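PDB 4MNR: peptidoglycan glycosyltransferase from Eggerthella lenta, which belongs to the penicillin-binding proteins, with a transpeptidase domain of the beta-lactamase clan joined to a dimerisation-type domain. Local coordinates for residues Cys132-Pro137 / Val425-Val430. Numbering follows the deposited sequence.
Sequences CVVMDP and VVVAIV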
ATOM      1  N   CYS A 132       4.435  -3.952  -3.584  1.00  6.10           N
ATOM      2  CA  CYS A 132       4.127  -4.595  -2.314  1.00  9.05           C
ATOM      3  C   CYS A 132       4.742  -3.807  -1.169  1.00 11.62           C
ATOM      4  O   CYS A 132       5.908  -3.412  -1.248  1.00 11.39           O
ATOM      5  CB  CYS A 132       4.662  -6.022  -2.334  1.00 10.11           C
ATOM      6  SG  CYS A 132       4.384  -6.923  -0.786  1.00 12.23           S
ATOM      7  N   VAL A 133       3.958  -3.559  -0.116  1.00  5.57           N
ATOM      8  CA  VAL A 133       4.455  -2.888   1.080  1.00  7.93           C
ATOM      9  C   VAL A 133       4.130  -3.760   2.294  1.00  9.52           C
ATOM     10  O   VAL A 133       3.017  -4.262   2.407  1.00  9.73           O
ATOM     11  CB  VAL A 133       3.803  -1.494   1.258  1.00 10.20           C
ATOM     12  CG1 VAL A 133       4.185  -0.884   2.617  1.00 10.72           C
ATOM     13  CG2 VAL A 133       4.190  -0.559   0.108  1.00 11.22           C
ATOM     14  N   VAL A 134       5.111  -3.968   3.172  1.00  6.08           N
ATOM     15  CA  VAL A 134       4.903  -4.721   4.402  1.00  7.46           C
ATOM     16  C   VAL A 134       5.263  -3.772   5.529  1.00  8.97           C
ATOM     17  O   VAL A 134       6.316  -3.143   5.495  1.00  9.68           O
ATOM     18  CB  VAL A 134       5.825  -5.953   4.483  1.00  7.42           C
ATOM     19  CG1 VAL A 134       5.595  -6.700   5.771  1.00  7.99           C
ATOM     20  CG2 VAL A 134       5.599  -6.890   3.297  1.00  9.75           C
HETATM   21  N   MSE A 135       4.389  -3.686   6.524  0.60  6.61           N
HETATM   22  CA  MSE A 135       4.566  -2.752   7.629  0.60  8.08           C
HETATM   23  C   MSE A 135       4.406  -3.449   8.965  0.60  9.09           C
HETATM   24  O   MSE A 135       3.733  -4.483   9.072  0.60  9.20           O
HETATM   25  CB  MSE A 135       3.525  -1.629   7.548  0.60  9.36           C
HETATM   26  CG  MSE A 135       3.518  -0.873   6.239  0.60 12.83           C
HETATM   27 SE   MSE A 135       2.518   0.792   6.347  0.50 16.04          SE
HETATM   28  CE  MSE A 135       3.881   1.806   7.260  0.60 12.82           C
ATOM     29  N   ASP A 136       5.024  -2.868   9.988  1.00  9.75           N
ATOM     30  CA  ASP A 136       4.728  -3.247  11.370  1.00 10.30           C
ATOM     31  C   ASP A 136       3.639  -2.296  11.845  1.00 11.36           C
ATOM     32  O   ASP A 136       3.873  -1.099  11.969  1.00 10.66           O
ATOM     33  CB  ASP A 136       5.966  -3.091  12.256  1.00 10.82           C
ATOM     34  CG  ASP A 136       5.696  -3.458  13.720  1.00 16.51           C
ATOM     35  OD1 ASP A 136       4.513  -3.587  14.126  1.00 15.60           O
ATOM     36  OD2 ASP A 136       6.672  -3.618  14.486  1.00 20.02           O
ATOM     37  N   PRO A 137       2.436  -2.822  12.114  1.00 10.12           N
ATOM     38  CA  PRO A 137       1.323  -1.919  12.430  1.00 11.15           C
ATOM     39  C   PRO A 137       1.486  -1.211  13.769  1.00 13.59           C
ATOM     40  O   PRO A 137       0.822  -0.215  14.021  1.00 16.00           O
ATOM     41  CB  PRO A 137       0.102  -2.855  12.459  1.00 11.47           C
ATOM     42  CG  PRO A 137       0.680  -4.201  12.764  1.00 11.47           C
ATOM     43  CD  PRO A 137       2.041  -4.241  12.133  1.00 10.15           C
ATOM     44  N   VAL A 425       2.188  -7.972  11.618  1.00 10.11           N
ATOM     45  CA  VAL A 425       2.568  -7.597  10.265  1.00 10.37           C
ATOM     46  C   VAL A 425       1.328  -7.299   9.435  1.00 10.53           C
ATOM     47  O   VAL A 425       0.293  -7.933   9.620  1.00  9.68           O
ATOM     48  CB  VAL A 425       3.410  -8.708   9.580  1.00 15.56           C
ATOM     49  CG1 VAL A 425       2.638 -10.003   9.480  1.00 18.83           C
ATOM     50  CG2 VAL A 425       3.855  -8.269   8.211  1.00 17.43           C
ATOM     51  N   VAL A 426       1.433  -6.299   8.562  1.00  7.88           N
ATOM     52  CA  VAL A 426       0.408  -5.976   7.578  1.00  7.55           C
ATOM     53  C   VAL A 426       1.052  -6.001   6.196  1.00  9.14           C
ATOM     54  O   VAL A 426       2.164  -5.517   6.021  1.00  9.67           O
ATOM     55  CB  VAL A 426      -0.224  -4.568   7.856  1.00  8.84           C
ATOM     56  CG1 VAL A 426      -1.050  -4.059   6.655  1.00 10.46           C
ATOM     57  CG2 VAL A 426      -1.080  -4.626   9.105  1.00 12.81           C
ATOM     58  N   VAL A 427       0.379  -6.596   5.216  0.60  8.40           N
ATOM     59  CA  VAL A 427       0.886  -6.586   3.839  0.60  9.35           C
ATOM     60  C   VAL A 427      -0.160  -6.025   2.866  0.60  9.29           C
ATOM     61  O   VAL A 427      -1.333  -6.385   2.947  0.60  9.71           O
ATOM     62  CB  VAL A 427       1.297  -8.001   3.361  0.60  9.00           C
ATOM     63  CG1 VAL A 427       1.861  -7.937   1.942  0.60  7.99           C
ATOM     64  CG2 VAL A 427       2.329  -8.620   4.296  0.60 10.82           C
ATOM     65  N   ALA A 428       0.267  -5.147   1.955  1.00  7.09           N
ATOM     66  CA  ALA A 428      -0.591  -4.649   0.872  1.00  7.48           C
ATOM     67  C   ALA A 428       0.145  -4.958  -0.423  1.00  8.57           C
ATOM     68  O   ALA A 428       1.340  -4.689  -0.539  1.00  9.83           O
ATOM     69  CB  ALA A 428      -0.825  -3.140   0.991  1.00  7.43           C
ATOM     70  N   ILE A 429      -0.562  -5.540  -1.381  1.00  8.89           N
ATOM     71  CA  ILE A 429       0.072  -5.896  -2.645  1.00  7.13           C
ATOM     72  C   ILE A 429      -0.908  -5.639  -3.770  1.00  8.04           C
ATOM     73  O   ILE A 429      -2.113  -5.881  -3.625  1.00  7.84           O
ATOM     74  CB  ILE A 429       0.546  -7.374  -2.642  1.00  7.98           C
ATOM     75  CG1 ILE A 429       1.242  -7.739  -3.958  1.00 10.21           C
ATOM     76  CG2 ILE A 429      -0.604  -8.320  -2.403  1.00 10.30           C
ATOM     77  CD1 ILE A 429       2.041  -9.066  -3.857  1.00 12.58           C
ATOM     78  N   VAL A 430      -0.404  -5.095  -4.874  1.00  7.18           N
ATOM     79  CA  VAL A 430      -1.209  -4.999  -6.090  1.00  7.33           C
ATOM     80  C   VAL A 430      -0.435  -5.642  -7.230  1.00 10.20           C
ATOM     81  O   VAL A 430       0.768  -5.408  -7.401  1.00  8.44           O
ATOM     82  CB  VAL A 430      -1.610  -3.542  -6.456  1.00  7.53           C
ATOM     83  CG1 VAL A 430      -0.364  -2.672  -6.654  1.00  7.97           C
ATOM     84  CG2 VAL A 430      -2.508  -3.550  -7.719  1.00  8.41           C
TER
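Val-134 touches both Val-425 and Val-427 at the apolar centre of this antiparallel pairing, an inner seam of the five-stranded sheet that characterises penicillin-binding transpeptidase domains. Segments 132-135 and 425-430 are remote in sequence but adjacent here: their axes approach to 4.7 Å, with 169° between N-to-C directions, close to antiparallel. A chi1 of 179° sets CG1 of Val-134 opposite the amide nitrogen, facing Val-425, and the 3.4 Å between Val-134 CG1 and Val-425 CG2 is tighter than ordinary van der Waals contact. Its other branch, CG2, runs beside CG2 of Val-427 in the modelled conformer of that residue, both side chains leaving the sheet on the same face. Farther along this face, SG of Cys-132 rests near CG1 of the same Val-427 conformer. Helices 115-125 and 438-453 cover these residues, through Ile-117 and Val-446 on Val-134 and Leu-447 on Val-427. The opposite face carries Val-133, Ala-428, Met-135 and Val-426; there helix 321-332 packs Ala-332 on both Val-426 and Pro-137. Past Met-135, the ring of Pro-137 crosses Val-426, its CB 4.0 Å from CG2 of Val-426. The four hydrogen bonds between the segments are all backbone to backbone. Val-133 and Ala-428 exchange two, as do Met-135 and Val-426, each with an N-H...O angle of at least 165°, whereas Cys-132/Ile-429 and Val-134/Val-427 are non-hydrogen-bonded pairs. Val-426 O receives N of Met-135 at 2.9 Å in its carbonyl plane, and the CA-H of Val-134 also approaches this oxygen, with 3.3 Å between Val-134 CA and Val-426 O.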